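Putative Zn-dependent Alcohol Dehydrogenase (Rhodobacter sphaeroides, PDB 3IV6) binds S-adenosylmethionine in a Rossmann-like domain and is therefore probably a methyltransferase, despite the alcohol dehydrogenase name it carries. Local coordinates at residues A50-S55 with T71-S76; I17-W22 with C80-E85; F113-R118 with T143-V148; L97-E102 with R129-G134. All blocks are in the same frame, centred on the assembly; numbering follows the deposited sequence.

Interaction 1: A50-S55 with T71-S76. With SAM (S-adenosylmethionine), chain E.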
# COMPACT_ATOMS: atom_id res chain seq x y z
N ALA A 50 3.50 2.52 -13.56
CA ALA A 50 2.25 2.69 -12.81
C ALA A 50 2.58 2.74 -11.34
O ALA A 50 3.19 1.81 -10.82
CB ALA A 50 1.35 1.53 -13.06
N VAL A 51 2.17 3.82 -10.67
CA VAL A 51 2.19 3.87 -9.22
C VAL A 51 0.80 3.60 -8.64
O VAL A 51 -0.15 4.34 -8.91
CB VAL A 51 2.69 5.23 -8.70
CG1 VAL A 51 2.82 5.20 -7.18
CG2 VAL A 51 4.01 5.59 -9.35
N ILE A 52 0.68 2.53 -7.86
CA ILE A 52 -0.51 2.31 -7.04
C ILE A 52 -0.40 3.03 -5.71
O ILE A 52 0.52 2.79 -4.93
CB ILE A 52 -0.74 0.80 -6.79
CG1 ILE A 52 -0.44 -0.00 -8.06
CG2 ILE A 52 -2.16 0.56 -6.32
CD1 ILE A 52 -1.21 0.46 -9.27
N GLY A 53 -1.36 3.92 -5.44
CA GLY A 53 -1.32 4.74 -4.25
C GLY A 53 -1.02 6.20 -4.56
O GLY A 53 0.14 6.60 -4.62
N ALA A 54 -2.07 6.98 -4.76
CA ALA A 54 -1.92 8.39 -5.10
C ALA A 54 -1.35 9.18 -3.93
O ALA A 54 -1.09 10.38 -4.04
CB ALA A 54 -3.25 8.98 -5.54
N SER A 55 -1.15 8.50 -2.80
CA SER A 55 -0.64 9.14 -1.60
C SER A 55 0.87 9.35 -1.68
O SER A 55 1.43 10.21 -1.00
CB SER A 55 -0.99 8.32 -0.36
OG SER A 55 -0.23 7.12 -0.31
N THR A 71 1.37 6.75 -14.78
CA THR A 71 -0.05 6.66 -14.51
C THR A 71 -0.18 6.33 -13.02
O THR A 71 0.51 5.44 -12.54
CB THR A 71 -0.72 5.51 -15.36
OG1 THR A 71 -0.71 5.84 -16.75
CG2 THR A 71 -2.15 5.30 -14.94
N VAL A 72 -1.05 7.03 -12.30
CA VAL A 72 -1.31 6.70 -10.90
C VAL A 72 -2.68 6.08 -10.75
O VAL A 72 -3.64 6.56 -11.34
CB VAL A 72 -1.28 7.95 -10.01
CG1 VAL A 72 -1.61 7.59 -8.55
CG2 VAL A 72 0.05 8.69 -10.16
N PHE A 73 -2.76 5.01 -9.96
CA PHE A 73 -4.02 4.35 -9.63
C PHE A 73 -4.31 4.48 -8.15
O PHE A 73 -3.42 4.34 -7.32
CB PHE A 73 -3.96 2.88 -10.00
CG PHE A 73 -3.82 2.65 -11.48
CD1 PHE A 73 -4.80 3.10 -12.36
CD2 PHE A 73 -2.70 1.99 -12.00
CE1 PHE A 73 -4.70 2.89 -13.71
CE2 PHE A 73 -2.57 1.77 -13.40
CZ PHE A 73 -3.57 2.23 -14.24
N ASP A 74 -5.55 4.76 -7.81
CA ASP A 74 -5.97 4.85 -6.42
C ASP A 74 -7.47 4.61 -6.31
O ASP A 74 -8.24 4.98 -7.22
CB ASP A 74 -5.61 6.24 -5.84
CG ASP A 74 -5.51 6.23 -4.33
OD1 ASP A 74 -6.56 6.09 -3.66
OD2 ASP A 74 -4.37 6.33 -3.82
N PHE A 75 -7.89 4.00 -5.21
CA PHE A 75 -9.32 3.69 -5.06
C PHE A 75 -10.14 4.76 -4.34
O PHE A 75 -11.30 4.55 -4.01
CB PHE A 75 -9.52 2.29 -4.47
CG PHE A 75 -9.26 2.21 -3.02
CD1 PHE A 75 -8.59 3.24 -2.35
CD2 PHE A 75 -9.65 1.10 -2.30
CE1 PHE A 75 -8.33 3.18 -0.99
CE2 PHE A 75 -9.39 1.03 -0.94
CZ PHE A 75 -8.72 2.08 -0.29
N SER A 76 -9.54 5.92 -4.13
CA SER A 76 -10.16 7.04 -3.42
C SER A 76 -10.24 8.33 -4.25
O SER A 76 -9.26 8.76 -4.84
CB SER A 76 -9.41 7.30 -2.11
OG SER A 76 -9.44 8.68 -1.78
N SAM E . 0.50 5.69 1.84
CA SAM E . 1.79 5.10 2.16
C SAM E . 2.88 5.65 1.27
O SAM E . 2.67 6.48 0.37
OXT SAM E . 4.00 5.25 1.49
CB SAM E . 1.73 3.58 2.14
CG SAM E . 0.32 2.98 2.07
SD SAM E . -0.47 2.90 0.42
CE SAM E . 0.70 3.79 -0.65
C5' SAM E . -1.94 3.96 0.62
C4' SAM E . -2.53 4.62 -0.63
O4' SAM E . -3.02 3.62 -1.51
C3' SAM E . -3.73 5.50 -0.32
O3' SAM E . -3.66 6.59 -1.22
C2' SAM E . -4.93 4.67 -0.71
O2' SAM E . -5.98 5.47 -1.23
C1' SAM E . -4.40 3.75 -1.79
N9 SAM E . -5.04 2.43 -1.74
C8 SAM E . -5.23 1.66 -0.63
N7 SAM E . -5.87 0.52 -0.99
C5 SAM E . -6.10 0.54 -2.33
C6 SAM E . -6.72 -0.38 -3.21
N6 SAM E . -7.24 -1.53 -2.79
N1 SAM E . -6.81 -0.05 -4.53
C2 SAM E . -6.31 1.17 -4.97
N3 SAM E . -5.69 2.07 -4.13
C4 SAM E . -5.59 1.75 -2.82

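Interaction 2: I17-W22 with C80-E85. With SAM (S-adenosylmethionine), chain E.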
# COMPACT_ATOMS: atom_id res chain seq x y z
N ILE A 17 -8.40 11.52 4.68
CA ILE A 17 -7.01 11.93 4.81
C ILE A 17 -6.57 12.90 3.73
O ILE A 17 -6.13 14.02 4.01
CB ILE A 17 -6.05 10.73 4.85
CG1 ILE A 17 -6.30 9.86 6.10
CG2 ILE A 17 -4.62 11.18 4.81
CD1 ILE A 17 -6.40 10.63 7.39
N GLY A 18 -6.68 12.48 2.47
CA GLY A 18 -6.22 13.33 1.39
C GLY A 18 -4.79 13.78 1.59
O GLY A 18 -4.00 13.14 2.27
N ASN A 19 -4.45 14.90 0.98
CA ASN A 19 -3.11 15.43 1.07
C ASN A 19 -2.49 15.51 2.48
O ASN A 19 -1.30 15.72 2.61
CB ASN A 19 -3.00 16.77 0.32
CG ASN A 19 -3.89 17.88 0.90
OD1 ASN A 19 -4.37 17.80 2.04
ND2 ASN A 19 -4.07 18.95 0.11
N GLN A 20 -3.27 15.36 3.53
CA GLN A 20 -2.69 15.39 4.87
C GLN A 20 -1.62 14.32 5.03
O GLN A 20 -0.66 14.48 5.78
CB GLN A 20 -3.77 15.17 5.93
CG GLN A 20 -4.74 16.30 6.07
CD GLN A 20 -5.78 16.01 7.12
OE1 GLN A 20 -5.53 16.18 8.31
NE2 GLN A 20 -6.94 15.56 6.68
N PHE A 21 -1.78 13.22 4.31
CA PHE A 21 -0.84 12.13 4.43
C PHE A 21 0.61 12.51 4.14
O PHE A 21 1.54 12.07 4.83
CB PHE A 21 -1.23 10.94 3.58
CG PHE A 21 -0.39 9.74 3.89
CD1 PHE A 21 -0.74 8.89 4.93
CD2 PHE A 21 0.79 9.51 3.19
CE1 PHE A 21 0.04 7.81 5.25
CE2 PHE A 21 1.60 8.42 3.51
CZ PHE A 21 1.22 7.56 4.53
N TRP A 22 0.83 13.33 3.13
CA TRP A 22 2.19 13.73 2.82
C TRP A 22 2.56 15.15 3.25
O TRP A 22 3.67 15.62 2.97
CB TRP A 22 2.41 13.58 1.33
CG TRP A 22 1.66 14.61 0.45
CD1 TRP A 22 1.94 15.96 0.31
CD2 TRP A 22 0.58 14.35 -0.43
NE1 TRP A 22 1.08 16.53 -0.59
CE2 TRP A 22 0.24 15.56 -1.07
CE3 TRP A 22 -0.14 13.20 -0.75
CZ2 TRP A 22 -0.78 15.65 -1.98
CZ3 TRP A 22 -1.13 13.29 -1.66
CH2 TRP A 22 -1.45 14.50 -2.27
N CYS A 80 -6.93 10.98 -5.41
CA CYS A 80 -6.73 11.42 -6.80
C CYS A 80 -6.82 12.93 -6.98
O CYS A 80 -6.04 13.52 -7.72
CB CYS A 80 -7.70 10.74 -7.78
SG CYS A 80 -7.65 8.92 -7.77
N ASP A 81 -7.76 13.55 -6.28
CA ASP A 81 -8.06 14.95 -6.55
C ASP A 81 -6.98 15.85 -5.98
O ASP A 81 -6.50 16.76 -6.67
CB ASP A 81 -9.46 15.34 -6.05
CG ASP A 81 -10.60 14.84 -6.96
OD1 ASP A 81 -10.31 14.38 -8.09
OD2 ASP A 81 -11.79 14.92 -6.56
N ASP A 82 -6.59 15.56 -4.74
CA ASP A 82 -5.53 16.31 -4.04
C ASP A 82 -4.17 16.14 -4.72
O ASP A 82 -3.33 17.06 -4.73
CB ASP A 82 -5.43 15.86 -2.59
CG ASP A 82 -6.55 16.41 -1.70
OD1 ASP A 82 -7.40 17.16 -2.24
OD2 ASP A 82 -6.57 16.10 -0.48
N LEU A 83 -3.97 14.95 -5.30
CA LEU A 83 -2.74 14.65 -6.01
C LEU A 83 -2.71 15.44 -7.32
O LEU A 83 -1.71 16.09 -7.63
CB LEU A 83 -2.58 13.14 -6.25
CG LEU A 83 -1.33 12.89 -7.10
CD1 LEU A 83 -0.04 13.27 -6.36
CD2 LEU A 83 -1.26 11.50 -7.68
N ALA A 84 -3.81 15.38 -8.07
CA ALA A 84 -3.94 16.15 -9.31
C ALA A 84 -3.81 17.64 -9.06
O ALA A 84 -3.38 18.39 -9.93
CB ALA A 84 -5.26 15.87 -9.97
N GLU A 85 -4.18 18.08 -7.88
CA GLU A 85 -3.97 19.48 -7.53
C GLU A 85 -2.48 19.83 -7.33
O GLU A 85 -1.97 20.79 -7.93
CB GLU A 85 -4.81 19.83 -6.30
CG GLU A 85 -4.52 21.20 -5.70
CD GLU A 85 -5.31 21.41 -4.42
OE1 GLU A 85 -4.74 21.17 -3.32
OE2 GLU A 85 -6.49 21.81 -4.53
N SAM E . 0.50 5.69 1.84
CA SAM E . 1.79 5.10 2.16
C SAM E . 2.88 5.65 1.27
O SAM E . 2.67 6.48 0.37
OXT SAM E . 4.00 5.25 1.49
CB SAM E . 1.73 3.58 2.14
CG SAM E . 0.32 2.98 2.07
SD SAM E . -0.47 2.90 0.42
CE SAM E . 0.70 3.79 -0.65
C5' SAM E . -1.94 3.96 0.62
C4' SAM E . -2.53 4.62 -0.63
O4' SAM E . -3.02 3.62 -1.51
C3' SAM E . -3.73 5.50 -0.32
O3' SAM E . -3.66 6.59 -1.22
C2' SAM E . -4.93 4.67 -0.71
O2' SAM E . -5.98 5.47 -1.23
C1' SAM E . -4.40 3.75 -1.79
N9 SAM E . -5.04 2.43 -1.74
C8 SAM E . -5.23 1.66 -0.63
N7 SAM E . -5.87 0.52 -0.99
C5 SAM E . -6.10 0.54 -2.33
C6 SAM E . -6.72 -0.38 -3.21
N6 SAM E . -7.24 -1.53 -2.79
N1 SAM E . -6.81 -0.05 -4.53
C2 SAM E . -6.31 1.17 -4.97
N3 SAM E . -5.69 2.07 -4.13
C4 SAM E . -5.59 1.75 -2.82
O HOH W 1 -2.96 19.06 -2.78

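Interaction 3: F113-R118 with T143-V148. With SAM (S-adenosylmethionine), chain E.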
# COMPACT_ATOMS: atom_id res chain seq x y z
N PHE A 113 6.77 -1.01 -15.49
CA PHE A 113 6.94 -1.08 -14.05
C PHE A 113 5.68 -0.75 -13.27
O PHE A 113 4.96 0.19 -13.60
CB PHE A 113 8.06 -0.16 -13.59
CG PHE A 113 9.40 -0.52 -14.14
CD1 PHE A 113 10.19 -1.45 -13.49
CD2 PHE A 113 9.87 0.07 -15.30
CE1 PHE A 113 11.44 -1.78 -13.99
CE2 PHE A 113 11.10 -0.25 -15.81
CZ PHE A 113 11.89 -1.18 -15.16
N VAL A 114 5.43 -1.53 -12.22
CA VAL A 114 4.40 -1.16 -11.26
C VAL A 114 5.08 -1.00 -9.92
O VAL A 114 5.73 -1.93 -9.41
CB VAL A 114 3.29 -2.23 -11.16
CG1 VAL A 114 2.54 -2.14 -9.80
CG2 VAL A 114 2.31 -2.10 -12.32
N LEU A 115 4.98 0.20 -9.37
CA LEU A 115 5.54 0.50 -8.05
C LEU A 115 4.45 0.72 -6.97
O LEU A 115 3.39 1.30 -7.24
CB LEU A 115 6.46 1.73 -8.13
CG LEU A 115 7.25 1.90 -9.42
CD1 LEU A 115 7.94 3.24 -9.42
CD2 LEU A 115 8.23 0.77 -9.65
N ASN A 116 4.70 0.24 -5.75
CA ASN A 116 3.96 0.73 -4.59
C ASN A 116 4.73 0.58 -3.28
O ASN A 116 5.50 -0.38 -3.11
CB ASN A 116 2.57 0.10 -4.50
CG ASN A 116 2.60 -1.43 -4.59
OD1 ASN A 116 2.43 -2.00 -5.66
ND2 ASN A 116 2.76 -2.09 -3.45
N ASP A 117 4.54 1.55 -2.39
CA ASP A 117 5.22 1.56 -1.10
C ASP A 117 4.30 1.23 0.06
O ASP A 117 3.51 2.08 0.48
CB ASP A 117 5.87 2.91 -0.83
CG ASP A 117 6.65 2.94 0.50
OD1 ASP A 117 7.29 1.92 0.87
OD2 ASP A 117 6.64 3.99 1.16
N ARG A 118 4.42 0.02 0.60
CA ARG A 118 3.71 -0.39 1.81
C ARG A 118 2.18 -0.42 1.64
O ARG A 118 1.41 -0.25 2.60
CB ARG A 118 4.15 0.47 2.98
CG ARG A 118 5.49 0.04 3.55
CD ARG A 118 6.04 1.02 4.60
NE ARG A 118 6.67 2.22 4.05
CZ ARG A 118 7.11 3.23 4.82
NH1 ARG A 118 6.97 3.15 6.13
NH2 ARG A 118 7.68 4.33 4.29
N THR A 143 8.16 -5.47 -14.59
CA THR A 143 8.60 -5.69 -13.22
C THR A 143 7.67 -5.02 -12.22
O THR A 143 7.18 -3.91 -12.46
CB THR A 143 10.05 -5.18 -13.06
OG1 THR A 143 10.87 -5.77 -14.09
CG2 THR A 143 10.61 -5.51 -11.67
N VAL A 144 7.39 -5.70 -11.11
CA VAL A 144 6.63 -5.10 -10.02
C VAL A 144 7.61 -4.88 -8.90
O VAL A 144 8.37 -5.79 -8.54
CB VAL A 144 5.50 -6.04 -9.53
CG1 VAL A 144 4.73 -5.49 -8.23
CG2 VAL A 144 4.55 -6.30 -10.68
N ARG A 145 7.61 -3.67 -8.35
CA ARG A 145 8.39 -3.38 -7.15
C ARG A 145 7.44 -2.96 -6.05
O ARG A 145 6.74 -1.94 -6.12
CB ARG A 145 9.44 -2.32 -7.45
CG ARG A 145 10.46 -2.75 -8.52
CD ARG A 145 11.41 -1.65 -8.82
NE ARG A 145 12.47 -2.11 -9.71
CZ ARG A 145 13.41 -1.34 -10.26
NH1 ARG A 145 14.34 -1.91 -11.05
NH2 ARG A 145 13.45 -0.03 -10.03
N ALA A 146 7.38 -3.80 -5.03
CA ALA A 146 6.43 -3.58 -3.92
C ALA A 146 7.10 -3.71 -2.55
O ALA A 146 7.61 -4.76 -2.21
CB ALA A 146 5.24 -4.55 -4.03
N SER A 147 7.12 -2.64 -1.77
CA SER A 147 7.76 -2.73 -0.46
C SER A 147 6.71 -3.11 0.57
O SER A 147 5.56 -2.75 0.44
CB SER A 147 8.32 -1.41 -0.11
OG SER A 147 7.23 -0.52 0.06
N VAL A 148 7.11 -3.85 1.60
CA VAL A 148 6.20 -4.24 2.64
C VAL A 148 6.83 -4.00 4.00
O VAL A 148 7.95 -4.40 4.22
CB VAL A 148 5.88 -5.71 2.55
CG1 VAL A 148 4.73 -6.05 3.54
CG2 VAL A 148 5.47 -6.06 1.12
N SAM E . 0.50 5.69 1.84
CA SAM E . 1.79 5.10 2.16
C SAM E . 2.88 5.65 1.27
O SAM E . 2.67 6.48 0.37
OXT SAM E . 4.00 5.25 1.49
CB SAM E . 1.73 3.58 2.14
CG SAM E . 0.32 2.98 2.07
SD SAM E . -0.47 2.90 0.42
CE SAM E . 0.70 3.79 -0.65
C5' SAM E . -1.94 3.96 0.62
C4' SAM E . -2.53 4.62 -0.63
O4' SAM E . -3.02 3.62 -1.51
C3' SAM E . -3.73 5.50 -0.32
O3' SAM E . -3.66 6.59 -1.22
C2' SAM E . -4.93 4.67 -0.71
O2' SAM E . -5.98 5.47 -1.23
C1' SAM E . -4.40 3.75 -1.79
N9 SAM E . -5.04 2.43 -1.74
C8 SAM E . -5.23 1.66 -0.63
N7 SAM E . -5.87 0.52 -0.99
C5 SAM E . -6.10 0.54 -2.33
C6 SAM E . -6.72 -0.38 -3.21
N6 SAM E . -7.24 -1.53 -2.79
N1 SAM E . -6.81 -0.05 -4.53
C2 SAM E . -6.31 1.17 -4.97
N3 SAM E . -5.69 2.07 -4.13
C4 SAM E . -5.59 1.75 -2.82
O HOH W 2 3.36 -2.47 -1.03

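Interaction 4: L97-E102 with R129-G134. With SAM (S-adenosylmethionine), chain E.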
# COMPACT_ATOMS: atom_id res chain seq x y z
N LEU A 97 -8.99 3.52 -9.50
CA LEU A 97 -8.96 2.06 -9.69
C LEU A 97 -8.70 1.31 -8.39
O LEU A 97 -7.99 1.79 -7.52
CB LEU A 97 -7.94 1.68 -10.77
CG LEU A 97 -7.67 0.20 -11.10
CD1 LEU A 97 -7.21 0.01 -12.53
CD2 LEU A 97 -6.64 -0.46 -10.16
N ASP A 98 -9.26 0.11 -8.27
CA ASP A 98 -9.05 -0.67 -7.07
C ASP A 98 -8.19 -1.90 -7.37
O ASP A 98 -8.67 -2.89 -7.90
CB ASP A 98 -10.38 -1.07 -6.47
CG ASP A 98 -10.23 -2.02 -5.29
OD1 ASP A 98 -9.12 -2.56 -5.05
OD2 ASP A 98 -11.24 -2.25 -4.58
N ILE A 99 -6.91 -1.84 -7.00
CA ILE A 99 -6.01 -2.92 -7.33
C ILE A 99 -6.42 -4.32 -6.88
O ILE A 99 -5.87 -5.29 -7.36
CB ILE A 99 -4.57 -2.62 -6.87
CG1 ILE A 99 -3.57 -3.48 -7.66
CG2 ILE A 99 -4.43 -2.81 -5.38
CD1 ILE A 99 -3.16 -2.87 -8.99
N THR A 100 -7.38 -4.45 -5.97
CA THR A 100 -7.88 -5.79 -5.58
C THR A 100 -9.07 -6.25 -6.44
O THR A 100 -9.58 -7.37 -6.30
CB THR A 100 -8.32 -5.86 -4.12
OG1 THR A 100 -9.52 -5.11 -3.99
CG2 THR A 100 -7.24 -5.29 -3.19
N ALA A 101 -9.52 -5.35 -7.30
CA ALA A 101 -10.55 -5.66 -8.27
C ALA A 101 -9.87 -6.14 -9.55
O ALA A 101 -8.67 -5.90 -9.77
CB ALA A 101 -11.38 -4.43 -8.54
N GLU A 102 -10.64 -6.81 -10.40
CA GLU A 102 -10.06 -7.35 -11.60
C GLU A 102 -9.68 -6.20 -12.52
O GLU A 102 -10.44 -5.26 -12.71
CB GLU A 102 -10.97 -8.37 -12.29
CG GLU A 102 -10.20 -9.22 -13.28
CD GLU A 102 -11.05 -10.26 -13.96
OE1 GLU A 102 -12.26 -10.35 -13.63
OE2 GLU A 102 -10.50 -10.99 -14.82
N ARG A 129 -3.38 -11.11 -1.96
CA ARG A 129 -3.24 -12.05 -3.09
C ARG A 129 -3.86 -11.44 -4.35
O ARG A 129 -3.19 -11.28 -5.35
CB ARG A 129 -3.86 -13.42 -2.79
CG ARG A 129 -3.16 -14.18 -1.71
CD ARG A 129 -4.00 -15.31 -1.28
NE ARG A 129 -3.45 -16.01 -0.11
CZ ARG A 129 -4.17 -16.74 0.73
NH1 ARG A 129 -5.49 -16.86 0.52
NH2 ARG A 129 -3.60 -17.33 1.77
N ARG A 130 -5.14 -11.08 -4.29
CA ARG A 130 -5.78 -10.39 -5.41
C ARG A 130 -4.98 -9.17 -5.93
O ARG A 130 -4.84 -8.96 -7.14
CB ARG A 130 -7.22 -10.01 -5.05
CG ARG A 130 -8.20 -11.16 -5.14
CD ARG A 130 -9.64 -10.69 -5.02
NE ARG A 130 -9.97 -10.35 -3.64
CZ ARG A 130 -10.38 -9.15 -3.22
NH1 ARG A 130 -10.55 -8.14 -4.08
NH2 ARG A 130 -10.65 -8.99 -1.94
N ALA A 131 -4.46 -8.36 -5.01
CA ALA A 131 -3.66 -7.21 -5.40
C ALA A 131 -2.45 -7.61 -6.24
O ALA A 131 -2.24 -7.06 -7.32
CB ALA A 131 -3.22 -6.42 -4.18
N CYS A 132 -1.65 -8.56 -5.76
CA CYS A 132 -0.42 -8.96 -6.47
C CYS A 132 -0.72 -9.41 -7.87
O CYS A 132 -0.08 -8.97 -8.79
CB CYS A 132 0.38 -10.01 -5.67
SG CYS A 132 1.01 -9.25 -4.11
N LEU A 133 -1.72 -10.28 -8.03
CA LEU A 133 -2.30 -10.61 -9.34
C LEU A 133 -2.60 -9.35 -10.20
O LEU A 133 -2.22 -9.27 -11.36
CB LEU A 133 -3.55 -11.47 -9.17
CG LEU A 133 -4.04 -12.31 -10.36
CD1 LEU A 133 -2.90 -13.03 -11.07
CD2 LEU A 133 -5.07 -13.31 -9.90
N GLY A 134 -3.27 -8.36 -9.63
CA GLY A 134 -3.50 -7.12 -10.32
C GLY A 134 -2.23 -6.42 -10.77
O GLY A 134 -2.17 -5.85 -11.86
N SAM E . 0.50 5.69 1.84
CA SAM E . 1.79 5.10 2.16
C SAM E . 2.88 5.65 1.27
O SAM E . 2.67 6.48 0.37
OXT SAM E . 4.00 5.25 1.49
CB SAM E . 1.73 3.58 2.14
CG SAM E . 0.32 2.98 2.07
SD SAM E . -0.47 2.90 0.42
CE SAM E . 0.70 3.79 -0.65
C5' SAM E . -1.94 3.96 0.62
C4' SAM E . -2.53 4.62 -0.63
O4' SAM E . -3.02 3.62 -1.51
C3' SAM E . -3.73 5.50 -0.32
O3' SAM E . -3.66 6.59 -1.22
C2' SAM E . -4.93 4.67 -0.71
O2' SAM E . -5.98 5.47 -1.23
C1' SAM E . -4.40 3.75 -1.79
N9 SAM E . -5.04 2.43 -1.74
C8 SAM E . -5.23 1.66 -0.63
N7 SAM E . -5.87 0.52 -0.99
C5 SAM E . -6.10 0.54 -2.33
C6 SAM E . -6.72 -0.38 -3.21
N6 SAM E . -7.24 -1.53 -2.79
N1 SAM E . -6.81 -0.05 -4.53
C2 SAM E . -6.31 1.17 -4.97
N3 SAM E . -5.69 2.07 -4.13
C4 SAM E . -5.59 1.75 -2.82

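Interaction 1: A50-S55 with T71-S76
The CD1 methyl of Ile52 meets the ring edge of Phe73, close to the ring plane, 3.5 Å from Phe73 CD2. Both residues lie on neighbouring parallel strands, 48-52 and 69-74, which with helix 57-65 form the first beta-alpha-beta unit of a Rossmann-like sheet. Ile52 turns CG1 beside its backbone N (chi1 -40°), which brings CD1 to the aromatic edge, while Ala50 CB packs obliquely on the same ring. Backbone bonds zip the strands together from Val51 N to Thr71 O up to the straight bond from Gly53 N to Phe73 O (2.8 Å).

Beyond the strand ends the chains open around S-adenosylmethionine. Glycine suits position 53 because its backbone angles disfavour a CB, which would also run into the ligand's CE methyl. Asp74 then links protein and cofactor with both oxygens. Asp74 OD2 accepts from the ribose O3' (2.7 Å) and, on its anti lone pair, from Ala54 N, while Asp74 OD1 accepts from the ribose O2' (2.6 Å). OD1 also receives Ser76 N, an Asx turn that probably steadies the carboxylate; such an acid at the end of the second strand is familiar in S-adenosylmethionine-dependent methyltransferases. Phe75 spreads one ring face against the adenine, with the ligand's C5 3.4 Å above its centre. At the cofactor's other end, Ser55 OG accepts a hydrogen bond from the amino N of S-adenosylmethionine at 2.7 Å.

Interaction 2: I17-W22 with C80-E85
Unusually, the side-chain amide of Asn19 lies stacked on the carboxylate of Asp82 instead of bonding to it, the two planes only 27° apart. The hydrogen bond comes from the backbone: Asn19 N reaches Asp82 OD2 on its anti lone pair at 2.8 Å, nearly straight at 171°. The stacking follows from Asn19 chi1 of 63°, which sets CG between the backbone N and the carbonyl carbon, so that CG comes 3.5 Å from Asp82 OD2. Gly18 suits the preceding place twice over: its phi is positive, and a CB would clash with the same oxygen, which sits 3.4 Å from Gly18 CA.

A water completes the polar seam, accepting from Asn19 ND2 and donating to Asp82 O and Glu85 OE1. Beyond the water, Trp22 turns its indole to the helix, with Asp82 O at the ring edge, 4.0 Å from Trp22 CZ2, and Leu83 N in the ring plane beside CH2; one face of the indole covers Asn19 CA. The contact thus holds the N-terminal segment against helix 77-86, which follows strand 69-74, and Phe21 closes over the amino-acid end of S-adenosylmethionine, its CZ 3.4 Å from the ligand's amino N.

Arg78 forms a salt bridge with Asp82 OD2 as well. If an alanine stood here in place of Asp82, both Asn19 N and the Arg78 charge would probably be left without their mate. One oxygen thus serves a backbone N-H and a charged neighbour together, which would favour the ionised form of the aspartate.

Interaction 3: F113-R118 with T143-V148
Ser147 OG donates to Asp117 OD1 at 2.6 Å, using the anti lone pair of that oxygen, at the C-terminal ends of two adjacent parallel strands. Strands 113-117 and 143-149, joined through helix 125-139, form a beta-alpha-beta unit of the Rossmann-like sheet. Asp117 CG stands anti to the backbone N (chi1 -178°), which swings the carboxylate toward the serine. A second donor, Arg118 NE, comes to Asp117 OD1 from above the carboxylate plane at 3.3 Å, a salt bridge in which the oxygen lies near the guanidinium plane. Arg118 is steadied further by its NH1, bonded to Ala28 O, and its N donates to Ser147 O; its carbonyl O stands 3.4 Å from the CG carbon of S-adenosylmethionine.

Behind this end the strands run almost exactly parallel, 4° apart, and backbone hydrogen bonds alternate from Val114 N to Thr143 O down to Ser147 N to Asn116 O. Side chains pair across them. Leu115 and Arg145 lie side by side, with Leu115 CD2 4.0 Å from Arg145 CB, a place that suits the long aliphatic stem of an arginine. The ring of Phe113 lies alongside Thr143, its CE1 also over one face of the Arg145 guanidinium, 4.1 Å from Arg145 NH1; Arg145 NH2 is spoken for by Glu41 O and Phe39 O. On the other face of the sheet, Val114 packs on Val144, and small Ala146 accommodates the amide of Asn116, with Asn116 ND2 3.5 Å from Ala146 CB. A water bound weakly to that amide donates to Ser147 O at 2.7 Å.

Interaction 4: L97-E102 with R129-G134
A type I turn from Asp98 to Ala101 lays the chain against helix 125-139, bringing Thr100 CA within 4.5 Å of Ala131 CA. Small residues on the helix permit this closeness. Ala131 offers its CA to Ile99 O (3.5 Å) in a nearly linear CA-H...O contact, and a CB on Gly134 would clash with that same carbonyl. Ile99 fits its branched side chain against this surface, with CG2 4.0 Å from Ala131 CB and CD1 near the backbone of Gly134.

Arg130 bends at chi3 (-75°) and returns its guanidinium to the turn, where NH1 donates to Thr100 O at 2.5 Å from well above the carbonyl plane. Its NH2 forms a salt bridge with Glu126. Thr100 in turn folds OG1 back between its backbone N and carbonyl carbon; OG1 and N both donate to Asp98 OD1 from one face of the carboxylate, the N bond making an Asx turn.

The same OD1 accepts from the adenine N6 of S-adenosylmethionine at 3.1 Å, and Ile99 N donates to the adenine N1 (3.1 Å), so the turn reads both polar atoms on that edge of the base. Putting an alanine in place of Asp98 would probably leave the adenine N6 and Thr100 OG1 without their shared acceptor and free the turn to shift.

The turn follows strand 93-96 and precedes strand 113-117, with Leu97 bonded through its backbone to Asp74 of strand 69-74 and Phe123 packing on both the loop and helix 125-139.

Overall arrangement
Following the chain from the N terminus, interaction 2 closes the longest loop, bringing 17-22 back onto helix 77-86. Within that loop lies interaction 1, where strand 48-52 pairs with strand 69-74; the two contacts touch through Ser55 and Trp22. Interaction 4 opens next at 97-102 and interaction 3 at 113-118. Their second segments, 129-134 and 143-148, come in the same order, so these two loops cross. Interactions 1 and 3 share one sheet through neighbouring strands 48-52 and 113-117, while Asp74 and Leu97 join interactions 1 and 4. All four touch S-adenosylmethionine, drawing the N-terminal segment, the sheet and its helices around one pocket.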